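Local coordinates for NIF3-related protein (Bacillus cereus, PDB 2GX8) that is of unknown function but binds a pair of zinc ions at a site conserved in the NIF3 family and probably carries a regulatory domain, at residues 109-112 and 113-116; 126-129 and 130-133. All blocks are in the same frame, centred on the assembly; numbering follows the deposited sequence.

Contact 1 of 2, residues 109-112 and 113-116; sequences YGKI and IEKC
Two donors grip the carbonyl oxygen Lys111 O: the backbone Lys115 N at 2.9 Å, and a water that hands it a proton at 2.6 Å. The oxygen belongs to helix 108-118, the helix of a beta-alpha-beta unit that links strand 88-91 to strand 122-125. Lys115 N sits well above the carbonyl plane, 42° out of it. The same water donates its other proton to Glu114 OE1, also at 2.6 Å, and so bridges backbone and carboxylate. Glutamate suits this place: with CG anti to the backbone N (chi1 175°) and the chain extended beyond it, OE1 comes near the flank of Lys111, 4.3 Å from Lys111 CG. The two charged ends do not meet; Lys111 NZ is hydrogen-bonded to Thr105 O. Ordinary i to i+4 bonds continue the turn, Glu114 N to Gly110 O and Cys116 N to Ile112 O, while Ile113 N to Tyr109 O is long and weak. Gly110 is buried and contributes backbone alone; Glu114 CB rests 3.3 Å from Gly110 O.

On another flank Ile113 places CG1 beside its own backbone N (chi1 -64°), which carries the extended branch back toward the preceding turn. There Ile113 CD1 approaches the Tyr109 ring obliquely, 3.8 Å from Tyr109 CE2. The methyl lies near the hydroxyl-bearing end of the ring, and Tyr109 OH itself is hydrogen-bonded to Leu95 O. Ile112, Lys115 and Cys116 pack on Val78 of helix 75-84, and Lys115 NZ forms salt bridges with Glu75 and Asp79. Branched Ile112 fills this buried side, its CG2 standing 4.4 Å from Cys116 SG one turn on.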
loop_
_atom_site.group_PDB
_atom_site.type_symbol
_atom_site.label_atom_id
_atom_site.label_comp_id
_atom_site.label_asym_id
_atom_site.label_seq_id
_atom_site.Cartn_x
_atom_site.Cartn_y
_atom_site.Cartn_z
ATOM N N TYR C 109 11.914 -0.314 30.424
ATOM C CA TYR C 109 12.546 -0.811 29.215
ATOM C C TYR C 109 13.827 -0.094 28.871
ATOM O O TYR C 109 14.817 -0.733 28.524
ATOM C CB TYR C 109 11.562 -0.701 28.060
ATOM C CG TYR C 109 12.111 -1.184 26.746
ATOM C CD1 TYR C 109 12.441 -2.525 26.574
ATOM C CD2 TYR C 109 12.278 -0.321 25.674
ATOM C CE1 TYR C 109 12.925 -3.004 25.384
ATOM C CE2 TYR C 109 12.777 -0.790 24.464
ATOM C CZ TYR C 109 13.084 -2.146 24.327
ATOM O OH TYR C 109 13.561 -2.671 23.149
ATOM N N GLY C 110 13.805 1.241 28.969
ATOM C CA GLY C 110 14.975 2.071 28.665
ATOM C C GLY C 110 16.089 1.814 29.661
ATOM O O GLY C 110 17.259 1.936 29.321
ATOM N N LYS C 111 15.723 1.455 30.892
ATOM C CA LYS C 111 16.670 1.124 31.944
ATOM C C LYS C 111 17.443 -0.167 31.648
ATOM O O LYS C 111 18.552 -0.349 32.137
ATOM C CB LYS C 111 15.934 0.945 33.276
ATOM C CG LYS C 111 15.513 2.206 33.979
ATOM C CD LYS C 111 14.791 1.829 35.249
ATOM C CE LYS C 111 14.696 3.011 36.175
ATOM N NZ LYS C 111 14.230 4.196 35.444
ATOM N N ILE C 112 16.859 -1.065 30.870
ATOM C CA ILE C 112 17.534 -2.320 30.507
ATOM C C ILE C 112 18.616 -2.007 29.502
ATOM O O ILE C 112 19.757 -2.439 29.649
ATOM C CB ILE C 112 16.566 -3.358 29.879
ATOM C CG1 ILE C 112 15.491 -3.769 30.886
ATOM C CG2 ILE C 112 17.352 -4.609 29.453
ATOM C CD1 ILE C 112 14.381 -4.620 30.299
ATOM N N ILE C 113 18.252 -1.235 28.483
ATOM C CA ILE C 113 19.206 -0.801 27.447
ATOM C C ILE C 113 20.342 0.006 28.092
ATOM O O ILE C 113 21.522 -0.176 27.769
ATOM C CB ILE C 113 18.464 0.035 26.387
ATOM C CG1 ILE C 113 17.431 -0.852 25.676
ATOM C CG2 ILE C 113 19.410 0.596 25.348
ATOM C CD1 ILE C 113 16.542 -0.068 24.776
ATOM N N GLU C 114 19.972 0.886 29.020
ATOM C CA GLU C 114 20.946 1.726 29.762
ATOM C C GLU C 114 21.899 0.867 30.588
ATOM O O GLU C 114 23.113 1.088 30.593
ATOM C CB GLU C 114 20.194 2.686 30.686
ATOM C CG GLU C 114 21.084 3.528 31.591
ATOM C CD GLU C 114 20.295 4.431 32.535
ATOM O OE1 GLU C 114 19.343 3.925 33.160
ATOM O OE2 GLU C 114 20.638 5.632 32.662
ATOM N N LYS C 115 21.347 -0.111 31.296
ATOM C CA LYS C 115 22.161 -1.003 32.107
ATOM C C LYS C 115 23.150 -1.787 31.222
ATOM O O LYS C 115 24.322 -1.931 31.588
ATOM C CB LYS C 115 21.276 -1.909 32.958
ATOM C CG LYS C 115 22.031 -2.876 33.849
ATOM C CD LYS C 115 21.153 -3.449 34.988
ATOM C CE LYS C 115 21.035 -2.428 36.128
ATOM N NZ LYS C 115 20.178 -2.882 37.253
ATOM N N CYS C 116 22.691 -2.241 30.052
ATOM C CA CYS C 116 23.547 -2.954 29.074
ATOM C C CYS C 116 24.628 -2.057 28.526
ATOM O O CYS C 116 25.801 -2.442 28.454
ATOM C CB CYS C 116 22.726 -3.457 27.888
ATOM S SG CYS C 116 21.566 -4.738 28.264
HETATM O O HOH W 1 19.601 1.420 33.717
#

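Contact 2 of 2, residues 126-129 and 130-133. With ZN (zinc ion), chain M.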
loop_
_atom_site.group_PDB
_atom_site.type_symbol
_atom_site.label_atom_id
_atom_site.label_comp_id
_atom_site.label_asym_id
_atom_site.label_seq_id
_atom_site.Cartn_x
_atom_site.Cartn_y
_atom_site.Cartn_z
ATOM N N ALA C 126 18.932 -14.326 18.812
ATOM C CA ALA C 126 18.838 -15.530 18.003
ATOM C C ALA C 126 17.395 -15.984 18.075
ATOM O O ALA C 126 17.058 -16.852 18.883
ATOM C CB ALA C 126 19.706 -16.564 18.581
ATOM N N HIS C 127 16.536 -15.399 17.248
ATOM C CA HIS C 127 15.118 -15.698 17.349
ATOM C C HIS C 127 14.625 -16.867 16.503
ATOM O O HIS C 127 14.847 -18.009 16.885
ATOM C CB HIS C 127 14.267 -14.415 17.241
ATOM C CG HIS C 127 12.828 -14.594 17.635
ATOM N ND1 HIS C 127 11.799 -13.868 17.061
ATOM C CD2 HIS C 127 12.240 -15.448 18.508
ATOM C CE1 HIS C 127 10.644 -14.256 17.575
ATOM N NE2 HIS C 127 10.882 -15.220 18.449
ATOM N N THR C 128 13.982 -16.621 15.363
ATOM C CA THR C 128 13.432 -17.744 14.597
ATOM C C THR C 128 14.457 -18.741 14.093
ATOM O O THR C 128 14.116 -19.890 13.831
ATOM C CB THR C 128 12.497 -17.329 13.458
ATOM O OG1 THR C 128 13.135 -16.306 12.693
ATOM C CG2 THR C 128 11.148 -16.829 14.014
ATOM N N ASN C 129 15.699 -18.317 13.944
ATOM C CA ASN C 129 16.731 -19.279 13.545
ATOM C C ASN C 129 16.938 -20.430 14.579
ATOM O O ASN C 129 17.365 -21.514 14.213
ATOM C CB ASN C 129 18.056 -18.582 13.143
ATOM C CG ASN C 129 18.622 -17.650 14.242
ATOM O OD1 ASN C 129 19.821 -17.667 14.515
ATOM N ND2 ASN C 129 17.763 -16.842 14.863
ATOM N N VAL C 130 16.616 -20.187 15.851
ATOM C CA VAL C 130 16.731 -21.198 16.919
ATOM C C VAL C 130 15.432 -22.056 16.986
ATOM O O VAL C 130 15.426 -23.177 17.493
ATOM C CB VAL C 130 17.126 -20.540 18.287
ATOM C CG1 VAL C 130 17.145 -21.542 19.434
ATOM C CG2 VAL C 130 18.490 -19.880 18.172
ATOM N N ASP C 131 14.345 -21.521 16.431
ATOM C CA ASP C 131 13.065 -22.211 16.353
ATOM C C ASP C 131 13.089 -23.244 15.233
ATOM O O ASP C 131 12.573 -24.356 15.377
ATOM C CB ASP C 131 11.965 -21.197 16.032
ATOM C CG ASP C 131 11.638 -20.299 17.197
ATOM O OD1 ASP C 131 11.015 -20.808 18.151
ATOM O OD2 ASP C 131 11.938 -19.080 17.145
ATOM N N VAL C 132 13.704 -22.832 14.123
ATOM C CA VAL C 132 13.811 -23.597 12.872
ATOM C C VAL C 132 14.913 -24.659 12.857
ATOM O O VAL C 132 14.714 -25.754 12.352
ATOM C CB VAL C 132 14.078 -22.613 11.683
ATOM C CG1 VAL C 132 14.217 -23.360 10.360
ATOM C CG2 VAL C 132 12.986 -21.552 11.582
ATOM N N ALA C 133 16.074 -24.332 13.414
ATOM C CA ALA C 133 17.235 -25.229 13.358
ATOM C C ALA C 133 17.131 -26.544 14.125
ATOM O O ALA C 133 16.513 -26.589 15.192
ATOM C CB ALA C 133 18.494 -24.487 13.790
HETATM ZN ZN ZN M . 10.842 -19.160 19.715
#
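Asp131 grips the zinc ion through OD1 at 2.3 Å, with OD2 farther off at 2.8 Å from the metal, a lopsided approach of the carboxylate. His92 and Glu360 supply the other protein ligands of this ion. With CG beside the backbone N (chi1 -73°), the carboxylate of Asp131 leans back over the start of helix 128-132, where OD2 lies 3.1 Å from His127 O, an acceptor facing an acceptor. The backbone sets this short helix: Val130 N bonds to His127 O at 3.0 Å, and Thr128 O takes Val132 N at 3.0 Å as well as a weak bond from Asp131 N. Ala133 N, to Asn129 O, ends the run as the chain leaves helical geometry.

The imidazole plane of His127 is turned 76° from the carboxylate plane of Asp131, with His127 CD2 3.9 Å from Asp131 OD2. His127 ND1 and Thr128 OG1 both bond to Asp51, which helps fix the ring in the second shell. Thr128 CG2 sits over one face of that ring, near its rim. Away from the metal, Val130 CG2 packs 3.6 Å from Ala126 CB, and both residues touch Phe38; small and branched apolar groups fit this buried side. The whole is one wall of the dimetal site of the NIF3 family, in which Glu360 bridges two zinc ions.

How the contacts relate
Neither contact closes a long loop: contact 1 joins successive turns within helix 108-118, while contact 2 joins the end of the loop after strand 122-125 to the single-turn helix 128-132, and the two lie in series without nesting or crossing. From the N terminus, the chain passes strand 88-91, then His92 and His93 of the metal site, before reaching contact 1. Its helix leads into strand 122-125, parallel to 88-91, and contact 2 follows directly at the far end of the strand. The crossover thus brings Asp131 beside His92. Contact 1 lies among helix 75-84 and two other subunits, whereas contact 2 is buried at the zinc ions; their centres are about 25 Å apart.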